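Local coordinates for MccB protein (Escherichia coli, PDB 6OM4) that modifies the N-formylated peptide MccA with a nucleotide on the way to microcin C7, probably by activating it with ATP as related ThiF/E1-type enzymes do, at residues S49-A54 with N67-L72; R94-Y99 with N105-Q110; V306-F309 with Y313-P316. All coordinates share one frame; numbering follows the deposited sequence.

How the contacts relate
The three contacts follow one another along the chain. Contact 1 stands alone, its centre about 23 Å from that of contact 2 and about 29 Å from that of contact 3, without touching either. Contacts 2 and 3, with centres about 12 Å apart, form one continuous patch: His98 NE2 and Tyr313 OH are 2.8 Å apart in a probable hydrogen bond, while Tyr99 CE1 packs on Tyr313 CE2 at 3.5 Å. Contacts 1 and 2 lie away from the nucleotide pocket and the zinc site, although contact 2 includes Arg94, seen to bind ATP in another structure of the protein but without ligand here; the Arg94 side chain is about 12 Å from that of Tyr313.

Contact 1 (S49-A54 with N67-L72); sequences SSYTAA and NCFRFL
Tyr51 and Phe69 meet in a T-shaped aromatic pair that accounts for the whole direct contact between the two segments. The edge of Tyr51 is directed at the face of Phe69, with ring centroids 4.9 Å apart and planes at 86°. Tyr51 CD1 sits over the centre of the phenylalanine ring, 3.6 Å above its plane. CE1 follows along the same edge and reaches Phe69 CD2 at 3.7 Å. Both rings leave their helices with CG anti to the backbone N (chi1 -176° in Tyr51), a setting that carries the tyrosine ring across to the neighbouring helix although its CB does not point directly there.

No polar bond crosses between the segments; within 49-54 a cap orders the start of the helix that carries Tyr51. Ser50 is the N-cap: its OG accepts from Ala53 N at 3.1 Å. Its carbonyl O receives the first helical bond, from Ala54 N at 3.1 Å.

Further aromatic packing extends the pair. Tyr51 also makes an edge-to-face contact with Phe65, one turn earlier on helix 62-74, and Phe69 meets Tyr3 edge-to-face and Phe45 at an intermediate tilt. The contact thus joins helices 51-58 and 62-74 beside the small antiparallel sheet of strands 49-50, 2-5 and 78-80, an arrangement consistent with a winged-helix-like RiPP recognition domain.

With no hydrogen bond or charge pair between the segments, their direct attachment rests on dispersion and on the weak electrostatics of ring C-H groups facing a pi cloud, whereas the serine cap probably helps set the helix start from which the tyrosine reaches.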
loop_
_atom_site.group_PDB
_atom_site.type_symbol
_atom_site.label_atom_id
_atom_site.label_comp_id
_atom_site.label_asym_id
_atom_site.label_seq_id
_atom_site.Cartn_x
_atom_site.Cartn_y
_atom_site.Cartn_z
ATOM N N SER A 49 -31.848 -8.539 6.223
ATOM C CA SER A 49 -32.697 -9.596 6.674
ATOM C C SER A 49 -31.989 -10.427 7.744
ATOM O O SER A 49 -30.759 -10.632 7.678
ATOM C CB SER A 49 -33.094 -10.443 5.511
ATOM O OG SER A 49 -33.789 -11.589 5.980
ATOM N N SER A 50 -32.756 -10.937 8.722
ATOM C CA SER A 50 -32.232 -11.925 9.677
ATOM C C SER A 50 -32.106 -13.297 8.990
ATOM O O SER A 50 -32.683 -13.558 7.986
ATOM C CB SER A 50 -33.076 -12.049 10.926
ATOM O OG SER A 50 -34.412 -12.401 10.588
ATOM N N TYR A 51 -31.310 -14.157 9.586
ATOM C CA TYR A 51 -31.247 -15.571 9.225
ATOM C C TYR A 51 -32.638 -16.183 9.196
ATOM O O TYR A 51 -33.002 -16.824 8.240
ATOM C CB TYR A 51 -30.433 -16.298 10.284
ATOM C CG TYR A 51 -30.175 -17.754 10.028
ATOM C CD1 TYR A 51 -29.041 -18.151 9.334
ATOM C CD2 TYR A 51 -30.996 -18.729 10.555
ATOM C CE1 TYR A 51 -28.748 -19.491 9.132
ATOM C CE2 TYR A 51 -30.707 -20.076 10.384
ATOM C CZ TYR A 51 -29.593 -20.456 9.651
ATOM O OH TYR A 51 -29.300 -21.776 9.454
ATOM N N THR A 52 -33.430 -15.961 10.252
ATOM C CA THR A 52 -34.794 -16.600 10.297
ATOM C C THR A 52 -35.738 -16.017 9.231
ATOM O O THR A 52 -36.449 -16.776 8.581
ATOM C CB THR A 52 -35.417 -16.590 11.696
ATOM O OG1 THR A 52 -35.834 -15.242 11.933
ATOM C CG2 THR A 52 -34.463 -17.106 12.748
ATOM N N ALA A 53 -35.753 -14.695 9.017
ATOM C CA ALA A 53 -36.582 -14.082 8.003
ATOM C C ALA A 53 -36.243 -14.620 6.610
ATOM O O ALA A 53 -37.154 -14.782 5.790
ATOM C CB ALA A 53 -36.473 -12.566 8.049
ATOM N N ALA A 54 -34.946 -14.861 6.341
ATOM C CA ALA A 54 -34.515 -15.427 5.079
ATOM C C ALA A 54 -34.931 -16.905 5.011
ATOM O O ALA A 54 -35.473 -17.317 4.019
ATOM C CB ALA A 54 -33.021 -15.285 4.895
ATOM N N ASN A 67 -25.748 -24.303 5.442
ATOM C CA ASN A 67 -24.515 -24.496 4.725
ATOM C C ASN A 67 -24.246 -23.279 3.816
ATOM O O ASN A 67 -23.117 -22.741 3.861
ATOM C CB ASN A 67 -24.581 -25.821 3.968
ATOM C CG ASN A 67 -23.366 -26.164 3.146
ATOM O OD1 ASN A 67 -23.509 -26.687 2.020
ATOM N ND2 ASN A 67 -22.192 -25.986 3.733
ATOM N N CYS A 68 -25.249 -22.846 3.062
ATOM C CA CYS A 68 -25.081 -21.730 2.111
ATOM C C CYS A 68 -24.810 -20.435 2.876
ATOM O O CYS A 68 -23.957 -19.648 2.520
ATOM C CB CYS A 68 -26.273 -21.580 1.181
ATOM S SG CYS A 68 -26.490 -23.007 0.091
ATOM N N PHE A 69 -25.527 -20.222 3.976
ATOM C CA PHE A 69 -25.337 -19.010 4.731
ATOM C C PHE A 69 -23.896 -18.940 5.289
ATOM O O PHE A 69 -23.260 -17.899 5.243
ATOM C CB PHE A 69 -26.418 -18.945 5.803
ATOM C CG PHE A 69 -26.348 -17.732 6.691
ATOM C CD1 PHE A 69 -26.955 -16.553 6.319
ATOM C CD2 PHE A 69 -25.696 -17.805 7.901
ATOM C CE1 PHE A 69 -26.889 -15.445 7.153
ATOM C CE2 PHE A 69 -25.654 -16.708 8.740
ATOM C CZ PHE A 69 -26.207 -15.517 8.332
ATOM N N ARG A 70 -23.397 -20.055 5.856
ATOM C CA ARG A 70 -22.013 -20.160 6.382
ATOM C C ARG A 70 -21.007 -19.824 5.265
ATOM O O ARG A 70 -20.031 -19.083 5.465
ATOM C CB ARG A 70 -21.756 -21.552 6.975
ATOM C CG ARG A 70 -20.372 -21.786 7.594
ATOM C CD ARG A 70 -19.341 -22.464 6.700
ATOM N NE ARG A 70 -19.924 -23.600 6.028
ATOM C CZ ARG A 70 -19.665 -24.010 4.803
ATOM N NH1 ARG A 70 -20.153 -25.174 4.425
ATOM N NH2 ARG A 70 -18.950 -23.291 3.959
ATOM N N PHE A 71 -21.243 -20.380 4.091
ATOM C CA PHE A 71 -20.410 -20.164 2.924
ATOM C C PHE A 71 -20.358 -18.670 2.557
ATOM O O PHE A 71 -19.285 -18.118 2.322
ATOM C CB PHE A 71 -20.923 -21.017 1.764
ATOM C CG PHE A 71 -20.319 -20.721 0.414
ATOM C CD1 PHE A 71 -20.768 -19.650 -0.344
ATOM C CD2 PHE A 71 -19.321 -21.529 -0.097
ATOM C CE1 PHE A 71 -20.192 -19.346 -1.570
ATOM C CE2 PHE A 71 -18.771 -21.260 -1.344
ATOM C CZ PHE A 71 -19.208 -20.175 -2.076
ATOM N N LEU A 72 -21.521 -18.033 2.456
ATOM C CA LEU A 72 -21.572 -16.599 2.119
ATOM C C LEU A 72 -20.903 -15.747 3.203
ATOM O O LEU A 72 -20.208 -14.782 2.904
ATOM C CB LEU A 72 -23.027 -16.205 1.891
ATOM C CG LEU A 72 -23.649 -16.800 0.627
ATOM C CD1 LEU A 72 -25.163 -16.620 0.622
ATOM C CD2 LEU A 72 -23.074 -16.122 -0.590
#

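Contact 2 (R94-Y99 with N105-Q110); sequences RNFLHY and NPVLVQ
Phe96 and Tyr99 both place CG anti to the carbonyl carbon, with chi1 -81° and -48°, and this sends two rings from adjacent positions on one helical face onto Pro106, Val109 and Gln110. The setting is a short helix-loop-helix corner, in which helices 93-101 and 106-114 precede the first parallel strand, 117-121, of the Rossmann-like ThiF domain. The axes of the short segments come within 9.3 Å at an angle of 110°, so the helices turn sharply over each other.

Pro106, the first residue of its helix, packs against the face of Phe96: CB stands 3.4 Å from Phe96 CG, offset from the ring centre in a CH-pi contact, and the two side chains cross at about a right angle. Farther round the ring, Phe96 CE2 has Val107 CG2 at 3.9 Å. Gln110 CG lies at the ring edge, 3.9 Å from Phe96 CE1.

No hydrogen bond crosses between the helices; the polar bond of note is at the helix start. There Asn105 is the N-cap, its OD1 accepting from Val107 N at 3.1 Å, with the donor tilted out of the carbonyl plane. Outside the pair, Tyr83 packs on Pro106.

The ring of Tyr99 is sandwiched. Asn95 O, from the preceding turn of its own helix, lies 3.3 Å above one face near the rim, while on the opposite face Val109 CG1 stands almost exactly on the ring normal, 3.5 Å from the centroid.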
loop_
_atom_site.group_PDB
_atom_site.type_symbol
_atom_site.label_atom_id
_atom_site.label_comp_id
_atom_site.label_asym_id
_atom_site.label_seq_id
_atom_site.Cartn_x
_atom_site.Cartn_y
_atom_site.Cartn_z
ATOM N N ARG A 94 -16.573 3.778 -2.760
ATOM C CA ARG A 94 -15.975 2.599 -3.448
ATOM C C ARG A 94 -14.922 1.943 -2.546
ATOM O O ARG A 94 -14.799 0.719 -2.501
ATOM C CB ARG A 94 -15.375 2.936 -4.813
ATOM C CG ARG A 94 -16.356 3.601 -5.767
ATOM C CD ARG A 94 -17.643 2.813 -5.923
ATOM N NE ARG A 94 -18.471 3.287 -7.030
ATOM C CZ ARG A 94 -19.533 4.080 -6.923
ATOM N NH1 ARG A 94 -20.000 4.413 -5.733
ATOM N NH2 ARG A 94 -20.070 4.611 -8.010
ATOM N N ASN A 95 -14.153 2.761 -1.840
ATOM C CA ASN A 95 -13.229 2.234 -0.835
ATOM C C ASN A 95 -14.016 1.474 0.249
ATOM O O ASN A 95 -13.524 0.486 0.772
ATOM C CB ASN A 95 -12.337 3.288 -0.178
ATOM C CG ASN A 95 -11.229 3.858 -1.038
ATOM O OD1 ASN A 95 -11.035 3.456 -2.193
ATOM N ND2 ASN A 95 -10.528 4.845 -0.489
ATOM N N PHE A 96 -15.200 1.979 0.651
ATOM C CA PHE A 96 -16.024 1.270 1.646
ATOM C C PHE A 96 -16.356 -0.153 1.188
ATOM O O PHE A 96 -16.302 -1.068 2.033
ATOM C CB PHE A 96 -17.313 2.019 1.997
ATOM C CG PHE A 96 -17.149 3.130 3.006
ATOM C CD1 PHE A 96 -15.961 3.857 3.118
ATOM C CD2 PHE A 96 -18.206 3.451 3.849
ATOM C CE1 PHE A 96 -15.837 4.880 4.055
ATOM C CE2 PHE A 96 -18.071 4.464 4.789
ATOM C CZ PHE A 96 -16.893 5.177 4.885
ATOM N N LEU A 97 -16.598 -0.371 -0.119
ATOM C CA LEU A 97 -16.823 -1.737 -0.612
ATOM C C LEU A 97 -15.577 -2.597 -0.400
ATOM O O LEU A 97 -15.691 -3.741 0.019
ATOM C CB LEU A 97 -17.257 -1.720 -2.080
ATOM C CG LEU A 97 -18.516 -0.894 -2.352
ATOM C CD1 LEU A 97 -18.698 -0.702 -3.845
ATOM C CD2 LEU A 97 -19.754 -1.511 -1.733
ATOM N N HIS A 98 -14.398 -2.057 -0.696
ATOM C CA HIS A 98 -13.151 -2.746 -0.469
ATOM C C HIS A 98 -13.029 -3.161 1.016
ATOM O O HIS A 98 -12.818 -4.341 1.323
ATOM C CB HIS A 98 -11.998 -1.879 -0.978
ATOM C CG HIS A 98 -10.661 -2.387 -0.587
ATOM N ND1 HIS A 98 -10.049 -3.437 -1.255
ATOM C CD2 HIS A 98 -9.786 -1.944 0.337
ATOM C CE1 HIS A 98 -8.855 -3.621 -0.693
ATOM N NE2 HIS A 98 -8.678 -2.730 0.280
ATOM N N TYR A 99 -13.264 -2.246 1.953
ATOM C CA TYR A 99 -13.116 -2.595 3.407
ATOM C C TYR A 99 -14.149 -3.672 3.805
ATOM O O TYR A 99 -13.827 -4.606 4.552
ATOM C CB TYR A 99 -13.167 -1.360 4.320
ATOM C CG TYR A 99 -12.281 -0.199 3.903
ATOM C CD1 TYR A 99 -10.992 -0.405 3.421
ATOM C CD2 TYR A 99 -12.717 1.126 3.955
ATOM C CE1 TYR A 99 -10.164 0.646 3.049
ATOM C CE2 TYR A 99 -11.901 2.181 3.550
ATOM C CZ TYR A 99 -10.631 1.945 3.053
ATOM O OH TYR A 99 -9.853 2.997 2.606
ATOM N N ASN A 105 -15.766 -3.074 9.319
ATOM C CA ASN A 105 -16.702 -1.936 9.369
ATOM C C ASN A 105 -16.049 -0.752 8.668
ATOM O O ASN A 105 -15.079 -0.214 9.176
ATOM C CB ASN A 105 -17.058 -1.561 10.816
ATOM C CG ASN A 105 -18.044 -0.428 10.919
ATOM O OD1 ASN A 105 -18.201 0.393 10.004
ATOM N ND2 ASN A 105 -18.713 -0.363 12.073
ATOM N N PRO A 106 -16.524 -0.343 7.466
ATOM C CA PRO A 106 -15.837 0.658 6.660
ATOM C C PRO A 106 -15.742 2.036 7.345
ATOM O O PRO A 106 -14.760 2.779 7.144
ATOM C CB PRO A 106 -16.682 0.715 5.377
ATOM C CG PRO A 106 -18.049 0.259 5.803
ATOM C CD PRO A 106 -17.791 -0.797 6.853
ATOM N N VAL A 107 -16.732 2.367 8.180
ATOM C CA VAL A 107 -16.693 3.675 8.876
ATOM C C VAL A 107 -15.538 3.694 9.890
ATOM O O VAL A 107 -14.925 4.780 10.096
ATOM C CB VAL A 107 -18.043 4.054 9.520
ATOM C CG1 VAL A 107 -17.976 5.370 10.286
ATOM C CG2 VAL A 107 -19.166 4.109 8.494
ATOM N N LEU A 108 -15.238 2.565 10.563
ATOM C CA LEU A 108 -14.116 2.555 11.536
ATOM C C LEU A 108 -12.755 2.599 10.824
ATOM O O LEU A 108 -11.851 3.255 11.275
ATOM C CB LEU A 108 -14.214 1.350 12.466
ATOM C CG LEU A 108 -15.546 1.243 13.202
ATOM C CD1 LEU A 108 -15.557 0.013 14.110
ATOM C CD2 LEU A 108 -15.805 2.494 14.022
ATOM N N VAL A 109 -12.626 1.924 9.679
ATOM C CA VAL A 109 -11.424 2.088 8.887
ATOM C C VAL A 109 -11.241 3.553 8.484
ATOM O O VAL A 109 -10.116 4.119 8.568
ATOM C CB VAL A 109 -11.447 1.190 7.642
ATOM C CG1 VAL A 109 -10.249 1.518 6.767
ATOM C CG2 VAL A 109 -11.508 -0.279 8.022
ATOM N N GLN A 110 -12.302 4.167 7.965
ATOM C CA GLN A 110 -12.211 5.525 7.439
ATOM C C GLN A 110 -11.779 6.470 8.566
ATOM O O GLN A 110 -10.987 7.373 8.354
ATOM C CB GLN A 110 -13.513 5.982 6.777
ATOM C CG GLN A 110 -13.386 7.265 5.970
ATOM C CD GLN A 110 -12.469 7.135 4.774
ATOM O OE1 GLN A 110 -11.594 7.980 4.522
ATOM N NE2 GLN A 110 -12.650 6.058 4.044
#

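Contact 3 (V306-F309 with Y313-P316); sequences VIKF and YSEP
Lys308 lays its side chain along the returning segment 313-316, and its aliphatic part makes the tight side of the contact. CB lies 3.3 Å from Ser314 O, and CG packs 3.6 Å from Tyr313 OH at an oblique approach to the ring. Tyr313 CG is set between its own backbone N and carbonyl carbon (chi1 64°), which brings the phenol end back over the helix, where OH also meets Ile307 CG2 at 3.8 Å; the hydroxyl of Tyr313 has its polar partner in His98. At the other end Pro316 CG rests 4.1 Å from Phe309 CB.

The looser side is bridged by water. Lys308, extended beyond CG, carries NZ out to water 1, at 3.1 Å, which also bonds Ser314 OG and donates to Glu315 O. Water 2 donates to Lys308 O at 3.0 Å and to Ser314 O, linking the two backbones.

The contact folds the loop before strand 321-326 back onto the C-terminal part of helix 292-311. No direct hydrogen bond joins the segments: methylenes and rings supply the close packing, one water bridges carbonyls of both segments, and the other, accepting from Lys308 NZ, probably helps solvate its charge.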
loop_
_atom_site.group_PDB
_atom_site.type_symbol
_atom_site.label_atom_id
_atom_site.label_comp_id
_atom_site.label_asym_id
_atom_site.label_seq_id
_atom_site.Cartn_x
_atom_site.Cartn_y
_atom_site.Cartn_z
ATOM N N VAL A 306 0.347 1.230 3.241
ATOM C CA VAL A 306 0.075 2.342 4.176
ATOM C C VAL A 306 -1.392 2.334 4.642
ATOM O O VAL A 306 -1.695 2.396 5.877
ATOM C CB VAL A 306 0.443 3.693 3.546
ATOM C CG1 VAL A 306 -0.055 4.854 4.389
ATOM C CG2 VAL A 306 1.927 3.778 3.295
ATOM N N ILE A 307 -2.320 2.202 3.686
ATOM C CA ILE A 307 -3.760 2.177 3.996
ATOM C C ILE A 307 -4.069 0.978 4.891
ATOM O O ILE A 307 -4.802 1.104 5.871
ATOM C CB ILE A 307 -4.605 2.227 2.700
ATOM C CG1 ILE A 307 -4.443 3.600 2.043
ATOM C CG2 ILE A 307 -6.051 1.890 2.961
ATOM C CD1 ILE A 307 -4.931 3.667 0.627
ATOM N N LYS A 308 -3.484 -0.186 4.611
ATOM C CA LYS A 308 -3.737 -1.372 5.463
ATOM C C LYS A 308 -3.084 -1.210 6.832
ATOM O O LYS A 308 -3.654 -1.637 7.809
ATOM C CB LYS A 308 -3.266 -2.655 4.786
ATOM C CG LYS A 308 -4.109 -2.998 3.574
ATOM C CD LYS A 308 -3.575 -4.087 2.677
ATOM C CE LYS A 308 -4.610 -4.396 1.602
ATOM N NZ LYS A 308 -4.113 -5.372 0.609
ATOM N N PHE A 309 -1.878 -0.640 6.872
ATOM C CA PHE A 309 -1.171 -0.501 8.143
ATOM C C PHE A 309 -2.019 0.380 9.078
ATOM O O PHE A 309 -2.105 0.150 10.297
ATOM C CB PHE A 309 0.220 0.101 7.898
ATOM C CG PHE A 309 0.981 0.454 9.147
ATOM C CD1 PHE A 309 1.465 -0.560 9.955
ATOM C CD2 PHE A 309 1.120 1.759 9.568
ATOM C CE1 PHE A 309 2.156 -0.263 11.120
ATOM C CE2 PHE A 309 1.808 2.051 10.744
ATOM C CZ PHE A 309 2.315 1.042 11.515
ATOM N N TYR A 313 -7.502 -3.505 8.523
ATOM C CA TYR A 313 -8.565 -4.395 8.047
ATOM C C TYR A 313 -7.973 -5.618 7.335
ATOM O O TYR A 313 -8.657 -6.647 7.145
ATOM C CB TYR A 313 -9.514 -3.635 7.138
ATOM C CG TYR A 313 -8.900 -3.134 5.862
ATOM C CD1 TYR A 313 -8.886 -3.903 4.705
ATOM C CD2 TYR A 313 -8.345 -1.873 5.812
ATOM C CE1 TYR A 313 -8.345 -3.418 3.530
ATOM C CE2 TYR A 313 -7.771 -1.388 4.650
ATOM C CZ TYR A 313 -7.762 -2.173 3.516
ATOM O OH TYR A 313 -7.230 -1.647 2.375
ATOM N N SER A 314 -6.689 -5.521 6.975
ATOM C CA SER A 314 -5.976 -6.587 6.243
ATOM C C SER A 314 -4.478 -6.361 6.427
ATOM O O SER A 314 -4.066 -5.250 6.644
ATOM C CB SER A 314 -6.360 -6.595 4.797
ATOM O OG SER A 314 -5.752 -7.696 4.124
ATOM N N GLU A 315 -3.682 -7.430 6.397
ATOM C CA GLU A 315 -2.253 -7.310 6.731
ATOM C C GLU A 315 -1.488 -6.752 5.526
ATOM O O GLU A 315 -1.599 -7.279 4.409
ATOM C CB GLU A 315 -1.679 -8.627 7.272
ATOM C CG GLU A 315 -1.698 -8.681 8.801
ATOM C CD GLU A 315 -1.335 -10.017 9.449
ATOM O OE1 GLU A 315 -1.880 -11.066 9.010
ATOM O OE2 GLU A 315 -0.505 -10.019 10.401
ATOM N N PRO A 316 -0.628 -5.730 5.731
ATOM C CA PRO A 316 0.249 -5.243 4.651
ATOM C C PRO A 316 1.112 -6.382 4.085
ATOM O O PRO A 316 1.634 -7.203 4.825
ATOM C CB PRO A 316 1.096 -4.163 5.322
ATOM C CG PRO A 316 0.372 -3.790 6.576
ATOM C CD PRO A 316 -0.409 -5.013 7.000
HETATM O O HOH W 1 -3.491 -7.618 2.633
HETATM O O HOH W 2 -3.199 -4.163 9.433
#